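Local coordinates for protein tryptophane-5-halogenase (Microbispora sp. ATCC PTA-5024, PDB 5UAO) that probably uses bound FAD to chlorinate a tryptophan of the NAI-107 lanthipeptide at carbon 5 of the indole, at residues A45-A50 with H84-D89; T275-N280 with R315-V320; G438-G443 with A476-P481; P119-T124 with K168-A173. One frame throughout, in Å; residues are numbered along the deposited sequence.

How the contacts relate
Contact 1 is the buried one, on helix 39-51, which packs against strands 31-35 and 56-61 of a probably FAD-binding sheet; it is all apolar and touches none of the others. Contact 2, across the centre of the chain from it, sets a charged arginine and a phenylalanine against strand 274-279 of the seven-strand sheet and is partly buried. Contacts 3 and 4 join loops and touch each other, T442 OG1 lying 3.4 Å from W122 CH2. Contact 3, centred about 28 Å from the chain centre, is the single one with hydrogen bonds between its segments; contact 4, on the loop following that sheet's outermost strand, packs an aromatic ring on a methyl and aliphatic carbons on backbone carbonyls.

Contact 1. Residues A45-A50 with H84-D89; sequences ALALKA and HYLGID
L86 drives one methyl, CD2, straight onto the backbone of the helix 39-51: it lies 3.4 Å from A47 N and 3.6 Å from A47 CB. The same methyl also meets L46, where CD2 is 4.1 Å from L46 CB, so a single carbon sits in the dip between two neighbouring residues of the helix. The first torsion of L86 (chi1 -58°) sets CG beside the backbone N, and with CD1 extended it is the other branch, CD2, that turns onto A47. Beside it Y85 brings an edge of its ring, with CE2 3.8 Å from A47 CB and that methyl near the ring plane. Nearly one turn further along the helix, A50 CB approaches the Y85 O carbonyl at 4.1 Å.

The next shell closes in around this trio. Helix 358-372 packs on A47 and Y85 through V370, helix 178-191 packs on L46 through L185 and A189, and K51 makes a cation-pi contact with the Y85 ring. R192 hydrogen-bonds to L86 O, which pins the backbone from which the leucine projects.

The helix 39-51 follows a glycine-rich turn consistent with a Rossmann-type FAD-binding motif. No hydrogen bond crosses between the two segments, and the small A47 lets the leucine methyl come down to the helix backbone; the fit probably rests on close apolar packing.

Contact 2. Residues T275-N280 with R315-V320; sequences TATTMN and RRFPGV
R316 is the side chain to follow, starting where its CB meets M279 CE at 4.1 Å. The next carbon, CG, comes within 4.0 Å of M279 SD and lies over one face of the F317 ring, 3.5 Å above its plane and toward the rim. CG stands anti to the backbone N (chi1 179°), and a bend at chi2 of 68° then turns the chain along the ring toward the strand. NE is 4.0 Å from T277 CG2, and NH2 comes closer to that methyl, at 3.8 Å. The charge itself goes elsewhere: NH2 forms a salt bridge with E108 OE2, while E108 OE1 takes a hydrogen bond with T277 OG1, so one carboxylate holds both sides of the contact.

F317 CZ lies 4.2 Å above one face of the R316 guanidinium, offset toward its rim. F317 CZ is also 4.0 Å from T277 OG1, at the ring edge near its plane, and F317 CE2 is 4.2 Å from M279 SD. The phenylalanine packs further on C284 and L295, on the next two strands. This is helix-on-sheet packing: the end of helix 306-316 and the following turn rest against strand 274-279 of the seven-strand sheet in this tryptophan halogenase.

Contact 3. Residues G438-G443 with A476-P481; sequences GAPLTG and ARLLPP
L479 points its branch across at the turn formed by P440 to G443, while L478 sets off away from it and bends back, so the two leucines meet the other segment from different sides. L479 CG is anti to the carbonyl carbon (chi1 -63°), which puts CD1 into the turn, 3.5 Å from G443 C and equally near P440 O, and leaves CD2 4.0 Å from G438 CA. Both glycines matter here, since a side chain at either would crowd against a methyl of this leucine. L478 has its CG anti to the backbone N, and the CD1 branch comes round to lie 3.4 Å from A439 O. A439 CB faces A476 CB at 3.7 Å, at the A476 end of the bridge.

Between the side chains the backbones are tied by two short, nearly straight bonds: A439 N donates to R477 O at 2.8 Å, and L479 N donates to A439 O, also at 2.8 Å. R477 O takes in addition a CA-H...O contact from G438 CA. The guanidinium of R477 goes outward, to a salt bridge with D379 of the second subunit, though this side chain is poorly ordered. With an alanine in place of L479 the methyls are gone, and the 440-443 turn and G438 would probably face an unfilled gap.

A439 thus bonds to the residues before and after L478, the pattern of a single parallel beta bridge, here joining two interhelical loops, one of them carrying a cis peptide before P440.

Contact 4. Residues P119-T124 with K168-A173; sequences PFDWGT and KYLPFA
F120 and P171 meet at the base of the phenylalanine: F120 CB is 3.3 Å from P171 O, an oxygen that Q145 NE2 holds by a hydrogen bond. From there the ring runs along the opposite backbone. Its chi1 of -76° sets CG anti to the carbonyl carbon and beside the backbone N, and the ring atoms CD2 and CE2 pass F172 CA and then A173, with CE2 3.7 Å from A173 CB. Lacking that ring, an alanine at F120 would probably leave A173 and the backbone of F172 without their cover and open a gap between the two loops.

Segment 119-124 leaves the outermost strand of the seven-strand sheet, strand 116-119. Segment 168-173 runs into the short strand 173-175, with the A173 side chain about 9 Å from the bound FAD.

D121 takes the crowded position, CG between backbone N and carbonyl carbon (chi1 69°), and runs alongside L170, pointing the same way; D121 OD2 lies 3.8 Å from L170 CD2. What fixes the carboxylate is outside: OD1 hydrogen-bonds T143 OG1 and OD2 hydrogen-bonds Q145 N, at the start of the helix 144-151. L170 packs on that helix too, through L144. Further along, T124 rests its CB on Y169 O at 3.4 Å, with CG2 almost as near, at 3.5 Å from that oxygen. The Y169 ring turns away from this contact, and K168 CG lies over the centre of one of its faces.

Contact 1. Residues A45-A50 with H84-D89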
loop_
_atom_site.group_PDB
_atom_site.type_symbol
_atom_site.label_atom_id
_atom_site.label_comp_id
_atom_site.label_asym_id
_atom_site.label_seq_id
_atom_site.Cartn_x
_atom_site.Cartn_y
_atom_site.Cartn_z
ATOM N N ALA A 45 -24.222 14.644 -1.257
ATOM C CA ALA A 45 -25.467 14.637 -2.044
ATOM C C ALA A 45 -25.188 14.858 -3.564
ATOM O O ALA A 45 -25.762 14.179 -4.404
ATOM C CB ALA A 45 -26.403 15.715 -1.521
ATOM N N LEU A 46 -24.247 15.749 -3.884
ATOM C CA LEU A 46 -23.881 15.998 -5.276
ATOM C C LEU A 46 -23.218 14.777 -5.920
ATOM O O LEU A 46 -23.469 14.496 -7.078
ATOM C CB LEU A 46 -22.980 17.225 -5.378
ATOM C CG LEU A 46 -23.727 18.504 -5.133
ATOM C CD1 LEU A 46 -22.760 19.633 -4.874
ATOM C CD2 LEU A 46 -24.545 18.845 -6.363
ATOM N N ALA A 47 -22.372 14.066 -5.148
ATOM C CA ALA A 47 -21.708 12.864 -5.635
ATOM C C ALA A 47 -22.700 11.727 -5.890
ATOM O O ALA A 47 -22.573 11.053 -6.953
ATOM C CB ALA A 47 -20.634 12.413 -4.678
ATOM N N LEU A 48 -23.683 11.539 -4.973
ATOM C CA LEU A 48 -24.686 10.541 -5.168
ATOM C C LEU A 48 -25.529 10.777 -6.422
ATOM O O LEU A 48 -25.776 9.856 -7.197
ATOM C CB LEU A 48 -25.626 10.407 -3.976
ATOM C CG LEU A 48 -25.003 9.743 -2.758
ATOM C CD1 LEU A 48 -25.836 10.165 -1.527
ATOM C CD2 LEU A 48 -24.962 8.244 -2.902
ATOM N N LYS A 49 -26.019 11.978 -6.569
ATOM C CA LYS A 49 -26.813 12.319 -7.720
ATOM C C LYS A 49 -25.981 12.302 -9.049
ATOM O O LYS A 49 -26.537 11.957 -10.071
ATOM C CB LYS A 49 -27.480 13.676 -7.473
ATOM C CG LYS A 49 -28.779 13.911 -8.219
ATOM C CD LYS A 49 -29.890 12.947 -7.783
ATOM C CE LYS A 49 -31.137 13.196 -8.612
ATOM N NZ LYS A 49 -32.023 12.008 -8.528
ATOM N N ALA A 50 -24.676 12.630 -9.032
ATOM C CA ALA A 50 -23.842 12.626 -10.244
ATOM C C ALA A 50 -23.606 11.223 -10.715
ATOM O O ALA A 50 -23.677 10.949 -11.894
ATOM C CB ALA A 50 -22.471 13.232 -9.980
ATOM N N HIS A 84 -13.951 16.899 -11.946
ATOM C CA HIS A 84 -14.117 15.663 -12.665
ATOM C C HIS A 84 -15.211 14.840 -11.996
ATOM O O HIS A 84 -16.189 14.516 -12.632
ATOM C CB HIS A 84 -12.842 14.865 -12.792
ATOM C CG HIS A 84 -11.868 15.423 -13.777
ATOM N ND1 HIS A 84 -12.170 15.580 -15.110
ATOM C CD2 HIS A 84 -10.591 15.867 -13.625
ATOM C CE1 HIS A 84 -11.126 16.096 -15.745
ATOM N NE2 HIS A 84 -10.150 16.262 -14.872
ATOM N N TYR A 85 -15.097 14.565 -10.708
ATOM C CA TYR A 85 -16.013 13.654 -10.078
ATOM C C TYR A 85 -17.370 14.277 -9.955
ATOM O O TYR A 85 -18.402 13.610 -10.240
ATOM C CB TYR A 85 -15.520 13.272 -8.701
ATOM C CG TYR A 85 -16.152 12.040 -8.110
ATOM C CD1 TYR A 85 -15.713 10.767 -8.492
ATOM C CD2 TYR A 85 -17.075 12.137 -7.082
ATOM C CE1 TYR A 85 -16.226 9.622 -7.898
ATOM C CE2 TYR A 85 -17.608 11.025 -6.491
ATOM C CZ TYR A 85 -17.204 9.777 -6.917
ATOM O OH TYR A 85 -17.748 8.692 -6.338
ATOM N N LEU A 86 -17.423 15.543 -9.533
ATOM C CA LEU A 86 -18.734 16.180 -9.376
ATOM C C LEU A 86 -19.155 16.971 -10.650
ATOM O O LEU A 86 -20.269 17.519 -10.665
ATOM C CB LEU A 86 -18.816 17.084 -8.151
ATOM C CG LEU A 86 -18.541 16.497 -6.737
ATOM C CD1 LEU A 86 -18.797 17.621 -5.768
ATOM C CD2 LEU A 86 -19.434 15.331 -6.391
ATOM N N GLY A 87 -18.311 17.028 -11.680
ATOM C CA GLY A 87 -18.686 17.721 -12.955
ATOM C C GLY A 87 -18.987 19.217 -12.775
ATOM O O GLY A 87 -19.839 19.811 -13.467
ATOM N N ILE A 88 -18.284 19.864 -11.856
ATOM C CA ILE A 88 -18.484 21.300 -11.632
ATOM C C ILE A 88 -17.714 22.055 -12.687
ATOM O O ILE A 88 -16.514 21.844 -12.820
ATOM C CB ILE A 88 -17.988 21.726 -10.243
ATOM C CG1 ILE A 88 -18.935 21.156 -9.172
ATOM C CG2 ILE A 88 -17.910 23.230 -10.169
ATOM C CD1 ILE A 88 -18.472 21.430 -7.769
ATOM N N ASP A 89 -18.412 22.885 -13.471
ATOM C CA ASP A 89 -17.809 23.714 -14.496
ATOM C C ASP A 89 -16.847 24.754 -13.924
ATOM O O ASP A 89 -17.229 25.570 -13.102
ATOM C CB ASP A 89 -18.909 24.485 -15.256
ATOM C CG ASP A 89 -18.334 25.516 -16.255
ATOM O OD1 ASP A 89 -17.755 25.116 -17.278
ATOM O OD2 ASP A 89 -18.441 26.728 -16.027
#

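Contact 2. Residues T275-N280 with R315-V320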
loop_
_atom_site.group_PDB
_atom_site.type_symbol
_atom_site.label_atom_id
_atom_site.label_comp_id
_atom_site.label_asym_id
_atom_site.label_seq_id
_atom_site.Cartn_x
_atom_site.Cartn_y
_atom_site.Cartn_z
ATOM N N THR A 275 -0.400 29.996 5.149
ATOM C CA THR A 275 0.713 30.192 6.087
ATOM C C THR A 275 0.323 29.510 7.415
ATOM O O THR A 275 -0.856 29.582 7.851
ATOM C CB THR A 275 0.995 31.686 6.298
ATOM O OG1 THR A 275 1.307 32.301 5.035
ATOM C CG2 THR A 275 2.160 31.927 7.286
ATOM N N ALA A 276 1.292 28.844 8.020
ATOM C CA ALA A 276 1.148 28.248 9.347
ATOM C C ALA A 276 2.223 28.852 10.216
ATOM O O ALA A 276 3.428 28.640 9.965
ATOM C CB ALA A 276 1.348 26.753 9.266
ATOM N N THR A 277 1.774 29.619 11.221
ATOM C CA THR A 277 2.669 30.423 12.056
ATOM C C THR A 277 2.646 29.902 13.487
ATOM O O THR A 277 1.568 29.843 14.101
ATOM C CB THR A 277 2.170 31.903 12.017
ATOM O OG1 THR A 277 2.243 32.420 10.669
ATOM C CG2 THR A 277 2.943 32.802 12.855
ATOM N N THR A 278 3.803 29.652 14.052
ATOM C CA THR A 278 3.879 29.147 15.429
ATOM C C THR A 278 3.459 30.297 16.378
ATOM O O THR A 278 3.862 31.435 16.160
ATOM C CB THR A 278 5.272 28.706 15.752
ATOM O OG1 THR A 278 5.691 27.637 14.896
ATOM C CG2 THR A 278 5.393 28.133 17.196
ATOM N N MET A 279 2.656 29.966 17.402
ATOM C CA MET A 279 2.091 30.888 18.341
ATOM C C MET A 279 2.433 30.318 19.741
ATOM O O MET A 279 3.037 29.245 19.852
ATOM C CB MET A 279 0.566 30.985 18.177
ATOM C CG MET A 279 0.055 31.477 16.795
ATOM S SD MET A 279 0.461 33.222 16.567
ATOM C CE MET A 279 -0.935 33.953 17.387
ATOM N N ASN A 280 2.126 31.069 20.777
ATOM C CA ASN A 280 2.606 30.675 22.123
ATOM C C ASN A 280 1.984 29.382 22.634
ATOM O O ASN A 280 2.615 28.625 23.378
ATOM C CB ASN A 280 2.362 31.809 23.128
ATOM C CG ASN A 280 3.252 33.045 22.865
ATOM O OD1 ASN A 280 4.309 32.929 22.294
ATOM N ND2 ASN A 280 2.811 34.219 23.334
ATOM N N ARG A 315 -1.851 40.878 18.828
ATOM C CA ARG A 315 -0.477 41.313 18.862
ATOM C C ARG A 315 0.309 40.870 17.652
ATOM O O ARG A 315 1.120 41.651 17.115
ATOM C CB ARG A 315 0.250 40.869 20.151
ATOM C CG ARG A 315 -0.221 41.652 21.396
ATOM C CD ARG A 315 0.658 41.375 22.645
ATOM N NE ARG A 315 0.681 39.951 23.038
ATOM C CZ ARG A 315 -0.264 39.356 23.789
ATOM N NH1 ARG A 315 -1.283 40.041 24.239
ATOM N NH2 ARG A 315 -0.170 38.073 24.127
ATOM N N ARG A 316 0.142 39.594 17.259
ATOM C CA ARG A 316 0.969 39.029 16.233
ATOM C C ARG A 316 0.539 39.537 14.813
ATOM O O ARG A 316 1.364 39.615 13.913
ATOM C CB ARG A 316 0.937 37.491 16.311
ATOM C CG ARG A 316 1.767 36.807 15.262
ATOM C CD ARG A 316 3.274 37.028 15.444
ATOM N NE ARG A 316 4.025 36.374 14.371
ATOM C CZ ARG A 316 4.021 36.756 13.078
ATOM N NH1 ARG A 316 3.296 37.794 12.637
ATOM N NH2 ARG A 316 4.760 36.093 12.186
ATOM N N PHE A 317 -0.744 39.829 14.662
ATOM C CA PHE A 317 -1.381 40.174 13.377
ATOM C C PHE A 317 -2.242 41.435 13.590
ATOM O O PHE A 317 -3.479 41.404 13.507
ATOM C CB PHE A 317 -2.247 39.045 12.872
ATOM C CG PHE A 317 -1.504 37.771 12.620
ATOM C CD1 PHE A 317 -0.738 37.597 11.475
ATOM C CD2 PHE A 317 -1.524 36.734 13.558
ATOM C CE1 PHE A 317 -0.031 36.407 11.218
ATOM C CE2 PHE A 317 -0.838 35.516 13.281
ATOM C CZ PHE A 317 -0.097 35.371 12.117
ATOM N N PRO A 318 -1.582 42.568 13.802
ATOM C CA PRO A 318 -2.308 43.792 14.182
ATOM C C PRO A 318 -3.307 44.181 13.139
ATOM O O PRO A 318 -3.019 44.141 11.946
ATOM C CB PRO A 318 -1.189 44.840 14.255
ATOM C CG PRO A 318 0.024 44.060 14.590
ATOM C CD PRO A 318 -0.123 42.824 13.723
ATOM N N GLY A 319 -4.497 44.474 13.597
ATOM C CA GLY A 319 -5.628 44.818 12.735
ATOM C C GLY A 319 -6.607 43.708 12.544
ATOM O O GLY A 319 -7.622 43.896 11.905
ATOM N N VAL A 320 -6.281 42.504 13.043
ATOM C CA VAL A 320 -7.097 41.316 12.731
ATOM C C VAL A 320 -8.432 41.502 13.456
ATOM O O VAL A 320 -8.455 42.012 14.549
ATOM C CB VAL A 320 -6.388 40.009 13.163
ATOM C CG1 VAL A 320 -6.233 39.916 14.687
ATOM C CG2 VAL A 320 -7.112 38.778 12.628
#

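Contact 3. Residues G438-G443 with A476-P481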
loop_
_atom_site.group_PDB
_atom_site.type_symbol
_atom_site.label_atom_id
_atom_site.label_comp_id
_atom_site.label_asym_id
_atom_site.label_seq_id
_atom_site.Cartn_x
_atom_site.Cartn_y
_atom_site.Cartn_z
ATOM N N GLY A 438 19.660 8.060 7.609
ATOM C CA GLY A 438 19.977 8.571 6.260
ATOM C C GLY A 438 18.835 9.313 5.620
ATOM O O GLY A 438 17.919 8.707 5.026
ATOM N N ALA A 439 18.907 10.631 5.718
ATOM C CA ALA A 439 17.847 11.538 5.225
ATOM C C ALA A 439 18.272 12.239 3.913
ATOM O O ALA A 439 19.450 12.486 3.693
ATOM C CB ALA A 439 17.546 12.575 6.301
ATOM N N PRO A 440 17.339 12.538 3.037
ATOM C CA PRO A 440 15.903 12.342 3.097
ATOM C C PRO A 440 15.547 10.910 2.703
ATOM O O PRO A 440 16.257 10.281 1.893
ATOM C CB PRO A 440 15.390 13.265 2.002
ATOM C CG PRO A 440 16.479 13.316 1.002
ATOM C CD PRO A 440 17.750 13.125 1.752
ATOM N N LEU A 441 14.427 10.434 3.211
ATOM C CA LEU A 441 13.959 9.116 2.884
ATOM C C LEU A 441 13.681 9.001 1.442
ATOM O O LEU A 441 13.854 7.925 0.843
ATOM C CB LEU A 441 12.674 8.806 3.671
ATOM C CG LEU A 441 12.828 8.632 5.183
ATOM C CD1 LEU A 441 11.459 8.786 5.864
ATOM C CD2 LEU A 441 13.466 7.299 5.473
ATOM N N THR A 442 13.226 10.080 0.831
ATOM C CA THR A 442 13.010 10.085 -0.627
ATOM C C THR A 442 14.336 9.921 -1.432
ATOM O O THR A 442 14.254 9.641 -2.609
ATOM C CB THR A 442 12.316 11.374 -1.129
ATOM O OG1 THR A 442 12.926 12.560 -0.559
ATOM C CG2 THR A 442 10.846 11.308 -0.750
ATOM N N GLY A 443 15.504 10.062 -0.789
ATOM C CA GLY A 443 16.797 9.799 -1.432
ATOM C C GLY A 443 17.322 8.388 -1.221
ATOM O O GLY A 443 18.337 8.010 -1.802
ATOM N N ALA A 476 19.935 14.184 11.479
ATOM C CA ALA A 476 20.039 12.980 10.684
ATOM C C ALA A 476 21.303 13.016 9.900
ATOM O O ALA A 476 21.866 14.081 9.767
ATOM C CB ALA A 476 18.854 12.848 9.748
ATOM N N ARG A 477 21.781 11.842 9.460
ATOM C CA ARG A 477 22.869 11.746 8.518
ATOM C C ARG A 477 22.302 12.100 7.178
ATOM O O ARG A 477 21.405 11.423 6.680
ATOM C CB ARG A 477 23.467 10.349 8.441
ATOM C CG ARG A 477 24.180 9.902 9.703
ATOM C CD ARG A 477 25.603 9.439 9.385
ATOM N NE ARG A 477 26.042 8.334 10.239
ATOM C CZ ARG A 477 26.107 7.050 9.872
ATOM N NH1 ARG A 477 25.759 6.655 8.649
ATOM N NH2 ARG A 477 26.531 6.138 10.743
ATOM N N LEU A 478 22.829 13.179 6.591
ATOM C CA LEU A 478 22.381 13.626 5.288
ATOM C C LEU A 478 23.026 12.761 4.241
ATOM O O LEU A 478 24.245 12.542 4.243
ATOM C CB LEU A 478 22.714 15.116 5.058
ATOM C CG LEU A 478 22.034 15.726 3.836
ATOM C CD1 LEU A 478 20.519 15.732 4.001
ATOM C CD2 LEU A 478 22.539 17.140 3.558
ATOM N N LEU A 479 22.226 12.264 3.326
ATOM C CA LEU A 479 22.766 11.467 2.280
ATOM C C LEU A 479 23.647 12.325 1.340
ATOM O O LEU A 479 23.342 13.507 1.030
ATOM C CB LEU A 479 21.683 10.760 1.460
ATOM C CG LEU A 479 20.761 9.699 2.159
ATOM C CD1 LEU A 479 19.583 9.377 1.239
ATOM C CD2 LEU A 479 21.504 8.431 2.569
ATOM N N PRO A 480 24.705 11.697 0.822
ATOM C CA PRO A 480 25.418 12.264 -0.304
ATOM C C PRO A 480 24.513 12.500 -1.530
ATOM O O PRO A 480 23.508 11.825 -1.682
ATOM C CB PRO A 480 26.459 11.176 -0.613
ATOM C CG PRO A 480 25.841 9.924 -0.115
ATOM C CD PRO A 480 25.196 10.352 1.156
ATOM N N PRO A 481 24.847 13.493 -2.381
ATOM C CA PRO A 481 24.091 13.750 -3.598
ATOM C C PRO A 481 24.443 12.718 -4.650
ATOM O O PRO A 481 25.519 12.131 -4.601
ATOM C CB PRO A 481 24.595 15.144 -4.037
ATOM C CG PRO A 481 25.993 15.185 -3.544
ATOM C CD PRO A 481 25.998 14.416 -2.250
#

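Contact 4. Residues P119-T124 with K168-A173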
loop_
_atom_site.group_PDB
_atom_site.type_symbol
_atom_site.label_atom_id
_atom_site.label_comp_id
_atom_site.label_asym_id
_atom_site.label_seq_id
_atom_site.Cartn_x
_atom_site.Cartn_y
_atom_site.Cartn_z
ATOM N N PRO A 119 5.807 22.613 -0.698
ATOM C CA PRO A 119 5.063 22.721 -1.923
ATOM C C PRO A 119 4.346 21.423 -2.329
ATOM O O PRO A 119 4.656 20.357 -1.837
ATOM C CB PRO A 119 6.161 23.096 -2.924
ATOM C CG PRO A 119 7.278 22.223 -2.495
ATOM C CD PRO A 119 7.207 22.195 -0.972
ATOM N N PHE A 120 3.423 21.505 -3.285
ATOM C CA PHE A 120 2.700 20.326 -3.772
ATOM C C PHE A 120 3.404 19.590 -4.951
ATOM O O PHE A 120 2.942 18.520 -5.349
ATOM C CB PHE A 120 1.332 20.749 -4.311
ATOM C CG PHE A 120 0.301 21.060 -3.257
ATOM C CD1 PHE A 120 -0.096 20.077 -2.319
ATOM C CD2 PHE A 120 -0.345 22.292 -3.252
ATOM C CE1 PHE A 120 -1.058 20.382 -1.340
ATOM C CE2 PHE A 120 -1.357 22.578 -2.333
ATOM C CZ PHE A 120 -1.710 21.639 -1.364
ATOM N N ASP A 121 4.455 20.174 -5.530
ATOM C CA ASP A 121 4.951 19.759 -6.879
ATOM C C ASP A 121 6.191 18.870 -6.965
ATOM O O ASP A 121 6.875 18.789 -8.024
ATOM C CB ASP A 121 5.284 20.978 -7.689
ATOM C CG ASP A 121 6.499 21.713 -7.155
ATOM O OD1 ASP A 121 6.845 21.557 -5.956
ATOM O OD2 ASP A 121 7.086 22.470 -7.950
ATOM N N TRP A 122 6.515 18.224 -5.875
ATOM C CA TRP A 122 7.411 17.094 -5.970
ATOM C C TRP A 122 7.177 16.241 -7.203
ATOM O O TRP A 122 6.031 15.879 -7.491
ATOM C CB TRP A 122 7.128 16.230 -4.801
ATOM C CG TRP A 122 8.104 16.404 -3.887
ATOM C CD1 TRP A 122 8.187 17.361 -2.927
ATOM C CD2 TRP A 122 9.275 15.611 -3.814
ATOM N NE1 TRP A 122 9.347 17.176 -2.212
ATOM C CE2 TRP A 122 10.029 16.098 -2.734
ATOM C CE3 TRP A 122 9.741 14.504 -4.541
ATOM C CZ2 TRP A 122 11.252 15.520 -2.358
ATOM C CZ3 TRP A 122 10.932 13.927 -4.177
ATOM C CH2 TRP A 122 11.688 14.438 -3.088
ATOM N N GLY A 123 8.236 15.905 -7.931
ATOM C CA GLY A 123 8.010 15.251 -9.218
ATOM C C GLY A 123 8.286 16.189 -10.371
ATOM O O GLY A 123 9.482 16.498 -10.640
ATOM N N THR A 124 7.234 16.669 -11.050
ATOM C CA THR A 124 7.469 17.569 -12.229
ATOM C C THR A 124 8.246 18.846 -11.888
ATOM O O THR A 124 9.062 19.324 -12.705
ATOM C CB THR A 124 6.172 17.959 -12.992
ATOM O OG1 THR A 124 5.417 16.776 -13.289
ATOM C CG2 THR A 124 6.492 18.722 -14.302
ATOM N N LYS A 168 -0.826 23.552 -15.339
ATOM C CA LYS A 168 -1.188 22.183 -15.732
ATOM C C LYS A 168 -0.089 21.174 -15.477
ATOM O O LYS A 168 -0.355 19.970 -15.418
ATOM C CB LYS A 168 -1.608 22.140 -17.199
ATOM C CG LYS A 168 -0.448 22.395 -18.178
ATOM C CD LYS A 168 -0.954 22.308 -19.622
ATOM C CE LYS A 168 -0.817 20.890 -20.141
ATOM N NZ LYS A 168 -0.505 20.886 -21.601
ATOM N N TYR A 169 1.130 21.663 -15.287
ATOM C CA TYR A 169 2.270 20.818 -15.020
ATOM C C TYR A 169 2.592 20.701 -13.549
ATOM O O TYR A 169 3.381 19.862 -13.177
ATOM C CB TYR A 169 3.536 21.343 -15.806
ATOM C CG TYR A 169 3.303 21.364 -17.330
ATOM C CD1 TYR A 169 2.912 20.188 -18.016
ATOM C CD2 TYR A 169 3.439 22.516 -18.052
ATOM C CE1 TYR A 169 2.674 20.201 -19.389
ATOM C CE2 TYR A 169 3.189 22.561 -19.418
ATOM C CZ TYR A 169 2.817 21.389 -20.091
ATOM O OH TYR A 169 2.520 21.403 -21.445
ATOM N N LEU A 170 2.067 21.590 -12.701
ATOM C CA LEU A 170 2.496 21.656 -11.288
ATOM C C LEU A 170 1.251 21.637 -10.340
ATOM O O LEU A 170 0.503 22.604 -10.261
ATOM C CB LEU A 170 3.266 22.965 -11.065
ATOM C CG LEU A 170 4.537 23.249 -11.901
ATOM C CD1 LEU A 170 5.004 24.700 -11.838
ATOM C CD2 LEU A 170 5.652 22.379 -11.435
ATOM N N PRO A 171 1.033 20.541 -9.621
ATOM C CA PRO A 171 -0.164 20.362 -8.759
ATOM C C PRO A 171 -0.348 21.509 -7.769
ATOM O O PRO A 171 0.640 22.012 -7.243
ATOM C CB PRO A 171 0.125 19.067 -8.054
ATOM C CG PRO A 171 0.899 18.300 -9.078
ATOM C CD PRO A 171 1.845 19.314 -9.666
ATOM N N PHE A 172 -1.580 21.977 -7.648
ATOM C CA PHE A 172 -1.942 23.118 -6.770
ATOM C C PHE A 172 -3.365 22.911 -6.296
ATOM O O PHE A 172 -4.135 22.082 -6.843
ATOM C CB PHE A 172 -1.787 24.484 -7.514
ATOM C CG PHE A 172 -2.878 24.694 -8.583
ATOM C CD1 PHE A 172 -2.734 24.155 -9.871
ATOM C CD2 PHE A 172 -4.068 25.321 -8.251
ATOM C CE1 PHE A 172 -3.762 24.268 -10.803
ATOM C CE2 PHE A 172 -5.098 25.481 -9.183
ATOM C CZ PHE A 172 -4.933 24.951 -10.474
ATOM N N ALA A 173 -3.772 23.713 -5.310
ATOM C CA ALA A 173 -5.073 23.561 -4.680
ATOM C C ALA A 173 -5.734 24.913 -4.559
ATOM O O ALA A 173 -5.219 25.934 -5.058
ATOM C CB ALA A 173 -4.924 22.922 -3.328
#